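Local coordinates for MutT/nudix family protein (Streptococcus pneumoniae, PDB 4HFQ) that hydrolyses UDP-linked precursors of peptidoglycan biosynthesis as a UDP-X diphosphatase of the Nudix family, at residues L39-L44 with E57-T62; G20-K25 with T62-T67; W75-E80 with Q192-H197; D172-L177 with E185-L190. One frame throughout, in Å; residues are numbered along the deposited sequence. Where two conformers were deposited one is given.

Contact 1: residues L39-L44 with E57-T62; sequences LLSEML and EVLKPT
Leu44 reaches out from helix 27-47 and sets its CD2 methyl between two side chains of the last turn of helix 52-59. CD2 lies 3.7 Å from Val58 CG1 and 3.9 Å from Leu59 CD2. Because CG of Leu44 stands anti to the backbone N (chi1 171°), the branch leans across the gap instead of folding back over its own helix, and Leu44 and Leu59 run antiparallel past one another, side by side. This end of the contact is packed from several sides: Leu10 of helix 3-23 also touches Leu44, and Leu59 of the second subunit comes against the same leucine.

The other end is the solvent side: Ser41 and Leu59 are both partly exposed, though they still touch closely. There Leu59 turns its second methyl to Ser41, with CD1 3.5 Å from Ser41 OG in one of the two conformers modelled for the serine. The touch is merely van der Waals, since the polar bond of OG is spent within its own helix, on Arg37 O. The guanidinium of Arg37 in turn donates through NH1 to Leu59 O, a polar clasp beside the apolar one, just where Lys60 ends the helical course.

Two consecutive helices joined by a short link and zipped by aliphatic side chains make an alpha-helical hairpin, here part of the all-helical N-terminal region that precedes the Nudix fold.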
loop_
_atom_site.group_PDB
_atom_site.type_symbol
_atom_site.label_atom_id
_atom_site.label_comp_id
_atom_site.label_asym_id
_atom_site.label_seq_id
_atom_site.Cartn_x
_atom_site.Cartn_y
_atom_site.Cartn_z
ATOM N N LEU A 39 14.047 16.481 -11.790
ATOM C CA LEU A 39 13.348 16.373 -13.066
ATOM C C LEU A 39 11.894 15.951 -12.911
ATOM O O LEU A 39 11.023 16.439 -13.635
ATOM C CB LEU A 39 14.082 15.435 -14.014
ATOM C CG LEU A 39 15.295 16.098 -14.663
ATOM C CD1 LEU A 39 16.285 15.039 -15.073
ATOM C CD2 LEU A 39 14.863 16.944 -15.861
ATOM N N LEU A 40 11.620 15.033 -11.983
ATOM C CA LEU A 40 10.236 14.637 -11.742
ATOM C C LEU A 40 9.416 15.839 -11.299
ATOM O O LEU A 40 8.283 15.998 -11.722
ATOM C CB LEU A 40 10.152 13.504 -10.715
ATOM C CG LEU A 40 10.699 12.160 -11.194
ATOM C CD1 LEU A 40 10.927 11.180 -10.048
ATOM C CD2 LEU A 40 9.851 11.504 -12.276
ATOM N N SER A 41 10.024 16.680 -10.464
ATOM C CA SER A 41 9.389 17.889 -9.959
ATOM C C SER A 41 9.116 18.910 -11.078
ATOM O O SER A 41 8.048 19.525 -11.124
ATOM C CB SER A 41 10.262 18.500 -8.858
ATOM O OG SER A 41 10.506 17.558 -7.817
ATOM N N GLU A 42 10.069 19.075 -11.991
ATOM C CA GLU A 42 9.917 19.976 -13.137
ATOM C C GLU A 42 8.852 19.455 -14.078
ATOM O O GLU A 42 8.016 20.211 -14.573
ATOM C CB GLU A 42 11.238 20.132 -13.882
ATOM C CG GLU A 42 12.275 20.927 -13.119
ATOM C CD GLU A 42 13.677 20.785 -13.675
ATOM O OE1 GLU A 42 13.839 20.411 -14.860
ATOM O OE2 GLU A 42 14.629 21.067 -12.916
ATOM N N MET A 43 8.858 18.152 -14.312
ATOM C CA MET A 43 7.905 17.544 -15.215
ATOM C C MET A 43 6.487 17.635 -14.659
ATOM O O MET A 43 5.557 17.967 -15.395
ATOM C CB MET A 43 8.295 16.093 -15.508
ATOM C CG MET A 43 7.314 15.405 -16.447
ATOM S SD MET A 43 7.848 13.762 -16.864
ATOM C CE MET A 43 7.444 12.947 -15.360
ATOM N N LEU A 44 6.325 17.369 -13.369
ATOM C CA LEU A 44 5.020 17.499 -12.737
ATOM C C LEU A 44 4.483 18.926 -12.827
ATOM O O LEU A 44 3.289 19.125 -13.105
ATOM C CB LEU A 44 5.079 17.024 -11.288
ATOM C CG LEU A 44 3.793 17.356 -10.523
ATOM C CD1 LEU A 44 2.602 16.645 -11.152
ATOM C CD2 LEU A 44 3.932 17.035 -9.043
ATOM N N GLU A 57 2.820 19.904 -2.164
ATOM C CA GLU A 57 2.139 18.850 -1.387
ATOM C C GLU A 57 2.367 17.463 -1.997
ATOM O O GLU A 57 2.564 16.490 -1.261
ATOM C CB GLU A 57 0.641 19.160 -1.201
ATOM C CG GLU A 57 0.374 20.256 -0.173
ATOM C CD GLU A 57 -1.095 20.548 0.057
ATOM O OE1 GLU A 57 -1.950 20.109 -0.746
ATOM O OE2 GLU A 57 -1.396 21.234 1.060
ATOM N N VAL A 58 2.353 17.370 -3.327
ATOM C CA VAL A 58 2.663 16.099 -4.001
ATOM C C VAL A 58 4.122 15.702 -3.797
ATOM O O VAL A 58 4.433 14.540 -3.542
ATOM C CB VAL A 58 2.310 16.130 -5.516
ATOM C CG1 VAL A 58 2.831 14.892 -6.234
ATOM C CG2 VAL A 58 0.807 16.229 -5.713
ATOM N N LEU A 59 5.018 16.674 -3.906
ATOM C CA LEU A 59 6.443 16.365 -3.876
ATOM C C LEU A 59 7.042 16.261 -2.473
ATOM O O LEU A 59 8.143 15.723 -2.314
ATOM C CB LEU A 59 7.218 17.385 -4.721
ATOM C CG LEU A 59 6.806 17.487 -6.191
ATOM C CD1 LEU A 59 7.373 18.774 -6.765
ATOM C CD2 LEU A 59 7.222 16.270 -7.022
ATOM N N LYS A 60 6.341 16.778 -1.467
ATOM C CA LYS A 60 6.818 16.701 -0.091
ATOM C C LYS A 60 7.056 15.238 0.258
ATOM O O LYS A 60 6.142 14.420 0.142
ATOM C CB LYS A 60 5.820 17.314 0.888
ATOM C CG LYS A 60 6.300 17.266 2.332
ATOM C CD LYS A 60 5.158 17.438 3.319
ATOM C CE LYS A 60 5.611 17.071 4.727
ATOM N NZ LYS A 60 4.631 17.528 5.751
ATOM N N PRO A 61 8.286 14.892 0.681
ATOM C CA PRO A 61 8.522 13.509 1.062
ATOM C C PRO A 61 7.758 13.178 2.330
ATOM O O PRO A 61 7.868 13.866 3.351
ATOM C CB PRO A 61 10.038 13.461 1.302
ATOM C CG PRO A 61 10.565 14.581 0.484
ATOM C CD PRO A 61 9.540 15.661 0.630
ATOM N N THR A 62 6.953 12.137 2.236
ATOM C CA THR A 62 6.100 11.736 3.328
ATOM C C THR A 62 6.875 10.865 4.322
ATOM O O THR A 62 6.613 10.889 5.517
ATOM C CB THR A 62 4.876 10.987 2.764
ATOM O OG1 THR A 62 4.315 11.752 1.685
ATOM C CG2 THR A 62 3.829 10.788 3.817
#

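Contact 2: residues G20-K25 with T62-T67; sequences GLTFTK and TSAYAT. With EDO (1,2-ethanediol), chain N.
The backbones come closest at Thr22 and Ala64, whose CA atoms are 6.1 Å apart, where the last turn of helix 3-23 meets an irregular loop whose carbonyl at Ala64 is turned to the helix. Thr22 takes up that carbonyl: OG1 donates to Ala64 O over 2.6 Å, lying in the carbonyl plane on a lone pair, with a C=O...donor angle of 130°. The same hydroxyl also has a weak link to Asp18 O one turn back, so one group ties the loop to the helix end. A chi1 of -69° gives the two branches of the threonine separate tasks. OG1 serves the carbonyl, while CG2 is directed to the neighbouring ring, 3.7 Å from Tyr65 CE1.

Phe23 adds the second aromatic group. Its CZ arrives at the edge of the Tyr65 ring, near the ring plane and 3.7 Å from CE1, with the two planes turned 69° apart. The loop carries its own brace, an ST turn in which Ser63 OG accepts from Tyr65 N at 3.0 Å. Further on, Ala66 O accepts from O1 of a 1,2-ethanediol, probably left from crystallisation, at 2.7 Å.

Tyr65 also faces the second subunit: its ring meets that of Phe99 of that subunit, the planes nearly parallel, and makes a cation-pi contact with Lys141 of the same neighbouring chain. Within its own chain the loop runs from helix 52-59 to strand 69-78. Ala66 rests on Ala15 and Thr19 of helix 3-23, whose Leu21 packs against helix 27-47.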
loop_
_atom_site.group_PDB
_atom_site.type_symbol
_atom_site.label_atom_id
_atom_site.label_comp_id
_atom_site.label_asym_id
_atom_site.label_seq_id
_atom_site.Cartn_x
_atom_site.Cartn_y
_atom_site.Cartn_z
ATOM N N GLY A 20 15.959 4.840 -3.678
ATOM C CA GLY A 20 17.385 5.042 -3.970
ATOM C C GLY A 20 18.030 6.015 -2.985
ATOM O O GLY A 20 19.107 5.735 -2.468
ATOM N N LEU A 21 17.369 7.128 -2.687
ATOM C CA LEU A 21 17.957 8.084 -1.748
ATOM C C LEU A 21 18.141 7.491 -0.367
ATOM O O LEU A 21 19.147 7.758 0.299
ATOM C CB LEU A 21 17.133 9.358 -1.705
ATOM C CG LEU A 21 17.255 10.191 -2.974
ATOM C CD1 LEU A 21 16.160 11.253 -3.025
ATOM C CD2 LEU A 21 18.653 10.799 -3.080
ATOM N N THR A 22 17.165 6.697 0.077
ATOM C CA THR A 22 17.267 6.089 1.400
ATOM C C THR A 22 18.327 5.011 1.481
ATOM O O THR A 22 19.046 4.922 2.477
ATOM C CB THR A 22 15.886 5.575 1.835
ATOM O OG1 THR A 22 15.065 6.719 2.063
ATOM C CG2 THR A 22 15.959 4.745 3.133
ATOM N N PHE A 23 18.478 4.219 0.423
ATOM C CA PHE A 23 19.289 3.010 0.504
ATOM C C PHE A 23 20.659 3.060 -0.133
ATOM O O PHE A 23 21.508 2.230 0.203
ATOM C CB PHE A 23 18.528 1.809 -0.051
ATOM C CG PHE A 23 17.443 1.331 0.863
ATOM C CD1 PHE A 23 17.763 0.568 1.974
ATOM C CD2 PHE A 23 16.119 1.694 0.653
ATOM C CE1 PHE A 23 16.768 0.131 2.836
ATOM C CE2 PHE A 23 15.119 1.268 1.516
ATOM C CZ PHE A 23 15.448 0.483 2.610
ATOM N N THR A 24 20.911 3.984 -1.053
ATOM C CA THR A 24 22.233 3.989 -1.683
ATOM C C THR A 24 23.327 4.441 -0.717
ATOM O O THR A 24 23.079 5.237 0.188
ATOM C CB THR A 24 22.281 4.827 -2.972
ATOM O OG1 THR A 24 23.504 4.524 -3.647
ATOM C CG2 THR A 24 22.250 6.319 -2.691
ATOM N N LYS A 25 24.548 3.964 -0.961
ATOM C CA LYS A 25 25.690 4.291 -0.124
ATOM C C LYS A 25 26.770 5.046 -0.893
ATOM O O LYS A 25 27.838 5.349 -0.352
ATOM C CB LYS A 25 26.262 3.013 0.508
ATOM C CG LYS A 25 25.308 2.307 1.468
ATOM C CD LYS A 25 25.218 3.040 2.798
ATOM C CE LYS A 25 24.567 2.175 3.864
ATOM N NZ LYS A 25 24.947 2.624 5.237
ATOM N N THR A 62 6.953 12.137 2.236
ATOM C CA THR A 62 6.100 11.736 3.328
ATOM C C THR A 62 6.875 10.865 4.322
ATOM O O THR A 62 6.613 10.889 5.517
ATOM C CB THR A 62 4.876 10.987 2.764
ATOM O OG1 THR A 62 4.315 11.752 1.685
ATOM C CG2 THR A 62 3.829 10.788 3.817
ATOM N N SER A 63 7.837 10.099 3.807
ATOM C CA SER A 63 8.543 9.069 4.576
ATOM C C SER A 63 9.880 8.775 3.901
ATOM O O SER A 63 10.023 8.978 2.701
ATOM C CB SER A 63 7.697 7.772 4.619
ATOM O OG SER A 63 8.368 6.650 5.200
ATOM N N ALA A 64 10.833 8.264 4.671
ATOM C CA ALA A 64 12.069 7.696 4.098
ATOM C C ALA A 64 11.823 6.367 3.365
ATOM O O ALA A 64 12.644 5.948 2.546
ATOM C CB ALA A 64 13.130 7.511 5.177
ATOM N N TYR A 65 10.697 5.713 3.650
ATOM C CA TYR A 65 10.367 4.417 3.039
ATOM C C TYR A 65 9.104 4.570 2.236
ATOM O O TYR A 65 8.036 4.826 2.811
ATOM C CB TYR A 65 10.235 3.343 4.126
ATOM C CG TYR A 65 11.504 3.283 4.924
ATOM C CD1 TYR A 65 12.579 2.507 4.489
ATOM C CD2 TYR A 65 11.674 4.074 6.061
ATOM C CE1 TYR A 65 13.783 2.489 5.185
ATOM C CE2 TYR A 65 12.879 4.070 6.764
ATOM C CZ TYR A 65 13.926 3.273 6.325
ATOM O OH TYR A 65 15.113 3.272 7.030
ATOM N N ALA A 66 9.231 4.408 0.925
ATOM C CA ALA A 66 8.127 4.580 -0.017
ATOM C C ALA A 66 7.292 3.309 -0.102
ATOM O O ALA A 66 7.693 2.333 -0.716
ATOM C CB ALA A 66 8.669 4.954 -1.394
ATOM N N THR A 67 6.150 3.311 0.568
ATOM C CA THR A 67 5.213 2.185 0.506
ATOM C C THR A 67 3.825 2.763 0.260
ATOM O O THR A 67 3.578 3.936 0.498
ATOM C CB THR A 67 5.182 1.310 1.806
ATOM O OG1 THR A 67 4.413 1.942 2.830
ATOM C CG2 THR A 67 6.598 0.997 2.334
HETATM C C1 EDO N . 10.258 0.464 -0.312
HETATM O O1 EDO N . 8.960 -0.100 -0.555
HETATM C C2 EDO N . 11.368 -0.574 -0.458
HETATM O O2 EDO N . 11.179 -1.340 -1.657
#

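Contact 3: residues W75-E80 with Q192-H197; sequences WIVEDE and QVYQGH
Tyr194 meets Trp75 and Val77 at once, two residues whose side chains project from the same side of strand 69-78. The indole comes in by its edge: Trp75 NE1 is 3.3 Å from Tyr194 CG, and the planes of the five-membered ring and the phenol are inclined by 56°. Val77 instead lies over a face of the phenol, a CH-pi contact in which CG2 is 4.0 Å from the ring centroid and 16° off the normal.

At the far end of the ring, water 1 sits in its plane, 2.7 Å from Tyr194 OH, and donates to Glu80 OE1 at 3.0 Å. Glu80 thus bridges from the turn after the strand. A direct bond from Gln195 NE2 to Glu80 OE1 is weak, and Gln195 has two conformers.

Tyr194 stands in the last turn of its helix, which Gly196, with positive phi, closes in a Schellman motif, His197 N bonding to Gln192 O at 2.9 Å. Behind the indole lie Ile187, Leu190 and Trp191 of helix 184-194 and Leu128 of strand 120-132. The strand itself is bonded through Trp75 to strand 143-153 and through Ile76 to strand 81-87, placing this helix end over the Nudix sheet.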
loop_
_atom_site.group_PDB
_atom_site.type_symbol
_atom_site.label_atom_id
_atom_site.label_comp_id
_atom_site.label_asym_id
_atom_site.label_seq_id
_atom_site.Cartn_x
_atom_site.Cartn_y
_atom_site.Cartn_z
ATOM N N TRP A 75 -17.575 0.322 7.874
ATOM C CA TRP A 75 -18.828 -0.117 7.272
ATOM C C TRP A 75 -19.789 -0.457 8.387
ATOM O O TRP A 75 -19.627 -1.455 9.074
ATOM C CB TRP A 75 -18.547 -1.317 6.396
ATOM C CG TRP A 75 -19.751 -1.921 5.745
ATOM C CD1 TRP A 75 -20.548 -2.964 6.207
ATOM C CD2 TRP A 75 -20.307 -1.535 4.449
ATOM N NE1 TRP A 75 -21.526 -3.254 5.280
ATOM C CE2 TRP A 75 -21.442 -2.425 4.209
ATOM C CE3 TRP A 75 -19.981 -0.571 3.490
ATOM C CZ2 TRP A 75 -22.213 -2.330 3.061
ATOM C CZ3 TRP A 75 -20.767 -0.496 2.339
ATOM C CH2 TRP A 75 -21.847 -1.373 2.129
ATOM N N ILE A 76 -20.749 0.447 8.593
ATOM C CA ILE A 76 -21.717 0.367 9.699
ATOM C C ILE A 76 -23.106 0.279 9.083
ATOM O O ILE A 76 -23.537 1.193 8.397
ATOM C CB ILE A 76 -21.600 1.641 10.562
ATOM C CG1 ILE A 76 -20.172 1.779 11.135
ATOM C CG2 ILE A 76 -22.656 1.645 11.670
ATOM C CD1 ILE A 76 -19.756 3.200 11.433
ATOM N N VAL A 77 -23.775 -0.846 9.313
ATOM C CA VAL A 77 -25.127 -1.053 8.756
ATOM C C VAL A 77 -26.160 -1.105 9.866
ATOM O O VAL A 77 -25.992 -1.854 10.825
ATOM C CB VAL A 77 -25.214 -2.341 7.912
ATOM C CG1 VAL A 77 -26.653 -2.633 7.462
ATOM C CG2 VAL A 77 -24.289 -2.260 6.700
ATOM N N GLU A 78 -27.206 -0.286 9.730
ATOM C CA GLU A 78 -28.332 -0.293 10.668
ATOM C C GLU A 78 -29.600 -0.242 9.839
ATOM O O GLU A 78 -29.722 0.580 8.936
ATOM C CB GLU A 78 -28.260 0.913 11.598
ATOM C CG GLU A 78 -27.082 0.858 12.545
ATOM C CD GLU A 78 -27.035 2.004 13.521
ATOM O OE1 GLU A 78 -28.021 2.771 13.621
ATOM O OE2 GLU A 78 -26.002 2.127 14.207
ATOM N N ASP A 79 -30.529 -1.154 10.137
ATOM C CA ASP A 79 -31.806 -1.221 9.417
ATOM C C ASP A 79 -31.533 -1.305 7.909
ATOM O O ASP A 79 -32.193 -0.659 7.097
ATOM C CB ASP A 79 -32.701 -0.020 9.797
ATOM C CG ASP A 79 -34.128 -0.153 9.280
ATOM O OD1 ASP A 79 -34.635 -1.290 9.177
ATOM O OD2 ASP A 79 -34.736 0.894 8.972
ATOM N N GLU A 80 -30.508 -2.092 7.558
ATOM C CA GLU A 80 -30.120 -2.372 6.164
ATOM C C GLU A 80 -29.641 -1.139 5.383
ATOM O O GLU A 80 -29.639 -1.127 4.150
ATOM C CB GLU A 80 -31.245 -3.109 5.406
ATOM C CG GLU A 80 -31.719 -4.387 6.092
ATOM C CD GLU A 80 -30.774 -5.569 5.943
ATOM O OE1 GLU A 80 -29.547 -5.378 5.762
ATOM O OE2 GLU A 80 -31.268 -6.715 6.024
ATOM N N GLN A 192 -22.124 -6.934 -0.799
ATOM C CA GLN A 192 -22.098 -8.358 -1.098
ATOM C C GLN A 192 -21.239 -9.150 -0.104
ATOM O O GLN A 192 -21.617 -10.245 0.322
ATOM C CB GLN A 192 -21.651 -8.601 -2.546
ATOM C CG GLN A 192 -22.609 -8.029 -3.597
ATOM C CD GLN A 192 -24.029 -8.557 -3.467
ATOM O OE1 GLN A 192 -25.007 -7.786 -3.548
ATOM N NE2 GLN A 192 -24.155 -9.843 -3.230
ATOM N N VAL A 193 -20.077 -8.605 0.282
ATOM C CA VAL A 193 -19.241 -9.269 1.298
ATOM C C VAL A 193 -19.964 -9.294 2.657
ATOM O O VAL A 193 -20.038 -10.322 3.330
ATOM C CB VAL A 193 -17.874 -8.562 1.474
ATOM C CG1 VAL A 193 -17.042 -9.276 2.536
ATOM C CG2 VAL A 193 -17.096 -8.516 0.171
ATOM N N TYR A 194 -20.523 -8.145 3.021
ATOM C CA TYR A 194 -21.221 -7.992 4.296
ATOM C C TYR A 194 -22.367 -9.006 4.444
ATOM O O TYR A 194 -22.558 -9.571 5.518
ATOM C CB TYR A 194 -21.740 -6.557 4.431
ATOM C CG TYR A 194 -22.700 -6.370 5.580
ATOM C CD1 TYR A 194 -22.234 -6.320 6.889
ATOM C CD2 TYR A 194 -24.072 -6.267 5.361
ATOM C CE1 TYR A 194 -23.110 -6.178 7.955
ATOM C CE2 TYR A 194 -24.954 -6.100 6.421
ATOM C CZ TYR A 194 -24.461 -6.067 7.705
ATOM O OH TYR A 194 -25.324 -5.912 8.781
ATOM N N GLN A 195 -23.112 -9.211 3.353
ATOM C CA GLN A 195 -24.252 -10.129 3.343
ATOM C C GLN A 195 -23.830 -11.593 3.151
ATOM O O GLN A 195 -24.694 -12.470 3.044
ATOM C CB GLN A 195 -25.251 -9.735 2.246
ATOM C CG GLN A 195 -25.819 -8.321 2.345
ATOM C CD GLN A 195 -26.743 -8.136 3.534
ATOM O OE1 GLN A 195 -27.063 -9.086 4.229
ATOM N NE2 GLN A 195 -27.168 -6.901 3.773
ATOM N N GLY A 196 -22.523 -11.856 3.095
ATOM C CA GLY A 196 -21.996 -13.220 2.997
ATOM C C GLY A 196 -22.199 -13.865 1.637
ATOM O O GLY A 196 -22.122 -15.093 1.518
ATOM N N HIS A 197 -22.431 -13.050 0.612
ATOM C CA HIS A 197 -22.608 -13.560 -0.747
ATOM C C HIS A 197 -21.296 -13.826 -1.422
ATOM O O HIS A 197 -21.236 -14.480 -2.462
ATOM C CB HIS A 197 -23.424 -12.580 -1.574
ATOM C CG HIS A 197 -24.804 -12.292 -1.015
ATOM N ND1 HIS A 197 -25.584 -11.318 -1.507
ATOM C CD2 HIS A 197 -25.529 -12.888 0.021
ATOM C CE1 HIS A 197 -26.745 -11.279 -0.820
ATOM N NE2 HIS A 197 -26.714 -12.247 0.102
HETATM O O HOH W 1 -27.945 -6.344 8.143
HETATM O O HOH W 2 -28.845 -8.057 6.023
#

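Contact 4: residues D172-L177 with E185-L190; sequences DQLPNL and EQIELL. With EDO (1,2-ethanediol), chain C.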
loop_
_atom_site.group_PDB
_atom_site.type_symbol
_atom_site.label_atom_id
_atom_site.label_comp_id
_atom_site.label_asym_id
_atom_site.label_seq_id
_atom_site.Cartn_x
_atom_site.Cartn_y
_atom_site.Cartn_z
ATOM N N ASP A 172 -29.432 1.209 -2.506
ATOM C CA ASP A 172 -29.919 1.667 -3.814
ATOM C C ASP A 172 -30.359 3.141 -3.832
ATOM O O ASP A 172 -30.999 3.596 -4.784
ATOM C CB ASP A 172 -31.060 0.755 -4.294
ATOM C CG ASP A 172 -32.292 0.840 -3.411
ATOM O OD1 ASP A 172 -32.179 1.178 -2.216
ATOM O OD2 ASP A 172 -33.399 0.565 -3.920
ATOM N N GLN A 173 -30.032 3.876 -2.772
ATOM C CA GLN A 173 -30.353 5.301 -2.681
ATOM C C GLN A 173 -29.142 6.069 -2.155
ATOM O O GLN A 173 -29.249 6.871 -1.211
ATOM C CB GLN A 173 -31.548 5.528 -1.752
ATOM C CG GLN A 173 -32.881 5.007 -2.270
ATOM C CD GLN A 173 -33.964 5.059 -1.210
ATOM O OE1 GLN A 173 -34.160 6.088 -0.556
ATOM N NE2 GLN A 173 -34.674 3.945 -1.027
ATOM N N LEU A 174 -27.991 5.817 -2.773
ATOM C CA LEU A 174 -26.753 6.442 -2.316
ATOM C C LEU A 174 -26.679 7.891 -2.753
ATOM O O LEU A 174 -27.154 8.242 -3.846
ATOM C CB LEU A 174 -25.526 5.684 -2.831
ATOM C CG LEU A 174 -25.364 4.243 -2.341
ATOM C CD1 LEU A 174 -24.285 3.511 -3.138
ATOM C CD2 LEU A 174 -25.072 4.165 -0.845
ATOM N N PRO A 175 -26.081 8.747 -1.907
ATOM C CA PRO A 175 -25.923 10.141 -2.235
ATOM C C PRO A 175 -24.679 10.346 -3.118
ATOM O O PRO A 175 -24.058 9.374 -3.560
ATOM C CB PRO A 175 -25.705 10.776 -0.863
ATOM C CG PRO A 175 -24.897 9.739 -0.133
ATOM C CD PRO A 175 -25.443 8.422 -0.608
ATOM N N ASN A 176 -24.332 11.600 -3.391
ATOM C CA ASN A 176 -23.109 11.885 -4.136
ATOM C C ASN A 176 -21.888 11.636 -3.258
ATOM O O ASN A 176 -21.698 12.251 -2.211
ATOM C CB ASN A 176 -23.098 13.294 -4.718
ATOM C CG ASN A 176 -23.224 14.359 -3.660
ATOM O OD1 ASN A 176 -22.421 15.289 -3.603
ATOM N ND2 ASN A 176 -24.237 14.234 -2.817
ATOM N N LEU A 177 -21.072 10.714 -3.730
ATOM C CA LEU A 177 -19.950 10.172 -2.976
ATOM C C LEU A 177 -18.668 10.928 -3.213
ATOM O O LEU A 177 -18.421 11.452 -4.302
ATOM C CB LEU A 177 -19.737 8.718 -3.356
ATOM C CG LEU A 177 -20.916 7.782 -3.095
ATOM C CD1 LEU A 177 -20.650 6.395 -3.628
ATOM C CD2 LEU A 177 -21.253 7.736 -1.615
ATOM N N GLU A 185 -19.088 1.540 -6.715
ATOM C CA GLU A 185 -18.700 0.177 -6.975
ATOM C C GLU A 185 -18.158 -0.493 -5.705
ATOM O O GLU A 185 -18.474 -1.643 -5.426
ATOM C CB GLU A 185 -17.654 0.117 -8.089
ATOM C CG GLU A 185 -17.311 -1.303 -8.467
ATOM C CD GLU A 185 -16.214 -1.417 -9.501
ATOM O OE1 GLU A 185 -15.595 -0.396 -9.868
ATOM O OE2 GLU A 185 -15.963 -2.560 -9.944
ATOM N N GLN A 186 -17.343 0.231 -4.942
ATOM C CA GLN A 186 -16.821 -0.335 -3.712
ATOM C C GLN A 186 -17.951 -0.604 -2.722
ATOM O O GLN A 186 -17.955 -1.662 -2.095
ATOM C CB GLN A 186 -15.780 0.601 -3.102
ATOM C CG GLN A 186 -14.444 0.609 -3.846
ATOM C CD GLN A 186 -13.508 1.705 -3.392
ATOM O OE1 GLN A 186 -13.921 2.811 -3.047
ATOM N NE2 GLN A 186 -12.189 1.381 -3.357
ATOM N N ILE A 187 -18.886 0.352 -2.587
ATOM C CA ILE A 187 -20.017 0.173 -1.674
ATOM C C ILE A 187 -20.829 -1.063 -2.066
ATOM O O ILE A 187 -21.239 -1.847 -1.211
ATOM C CB ILE A 187 -20.877 1.445 -1.588
ATOM C CG1 ILE A 187 -20.080 2.511 -0.818
ATOM C CG2 ILE A 187 -22.214 1.151 -0.896
ATOM C CD1 ILE A 187 -20.687 3.892 -0.809
ATOM N N GLU A 188 -21.029 -1.256 -3.367
ATOM C CA GLU A 188 -21.777 -2.421 -3.828
ATOM C C GLU A 188 -21.053 -3.738 -3.539
ATOM O O GLU A 188 -21.685 -4.713 -3.112
ATOM C CB GLU A 188 -22.158 -2.262 -5.302
ATOM C CG GLU A 188 -23.233 -1.184 -5.480
ATOM C CD GLU A 188 -23.581 -0.853 -6.924
ATOM O OE1 GLU A 188 -22.832 -1.233 -7.837
ATOM O OE2 GLU A 188 -24.627 -0.188 -7.133
ATOM N N LEU A 189 -19.743 -3.761 -3.766
ATOM C CA LEU A 189 -18.901 -4.908 -3.417
ATOM C C LEU A 189 -18.979 -5.215 -1.927
ATOM O O LEU A 189 -19.155 -6.364 -1.517
ATOM C CB LEU A 189 -17.444 -4.599 -3.773
ATOM C CG LEU A 189 -16.634 -5.431 -4.769
ATOM C CD1 LEU A 189 -17.398 -5.821 -6.020
ATOM C CD2 LEU A 189 -15.385 -4.658 -5.139
ATOM N N LEU A 190 -18.826 -4.170 -1.119
ATOM C CA LEU A 190 -18.875 -4.297 0.335
ATOM C C LEU A 190 -20.191 -4.871 0.837
ATOM O O LEU A 190 -20.193 -5.691 1.736
ATOM C CB LEU A 190 -18.600 -2.953 1.001
ATOM C CG LEU A 190 -17.146 -2.493 0.869
ATOM C CD1 LEU A 190 -17.098 -1.013 1.178
ATOM C CD2 LEU A 190 -16.276 -3.309 1.820
HETATM C C1 EDO C . -15.026 13.718 -4.820
HETATM O O1 EDO C . -15.828 12.864 -5.654
HETATM C C2 EDO C . -13.612 13.165 -4.659
HETATM O O2 EDO C . -13.327 12.744 -3.313
#
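With chi1 of -71°, Ile187 sets CG1 beside its backbone N and CG2 anti to that N, so its two arms part and each finds a different leucine. Here helix 184-194, the last helix of the Nudix fold, receives the loop that leads into it from strand 163-170. Leu174 and Leu177 both keep CG beside the backbone N, and their nearly extended chi2 angles carry the methyl forks out to the helix.

The two touches have the same form, side chains meeting tip to tip. Ile187 CG2 rests 3.9 Å from Leu174 CD1, and the other arm of the isoleucine ends with CD1 3.8 Å from Leu177 CD1. One helical residue therefore serves two points three residues apart in the loop, and the whole contact is aliphatic. Ile171 and Ile182, nearer the two ends of the connection, also touch Ile187, so it is covered by apolar groups well beyond the two leucines.

Other residues of this helix turn inward: Leu190 packs on Leu95, Leu128 and Ala129 of the sheet. Gln186 is held at both ends of its amide, OE1 by Thr183 N and NE2 by Gln137 OE1. On the loop, Pro175 lies on Trp93 of strand 93-99. The backbone of Leu177 turns to a small bound molecule: its O accepts from O1 of a 1,2-ethanediol at 3.2 Å.

In the fold
The four contacts fall into two pairs on opposite sides of the chain's centre. Contacts 1 and 2, with centres about 15 Å apart, share Thr62, lie in the N-terminal helical region and its linker, and both touch the second subunit. Contacts 3 and 4, about 12 Å apart, belong to the Nudix domain and use the same helix 184-194; they meet where Trp75 CH2 is 3.4 Å from Ile187 O. About 40 Å separates the centre of contact 3 from that of contact 1. By sequence, the catalytic Nudix box probably includes helix 106-118, which lies in none of the four contacts; the bound glycols probably come from the crystallisation liquor.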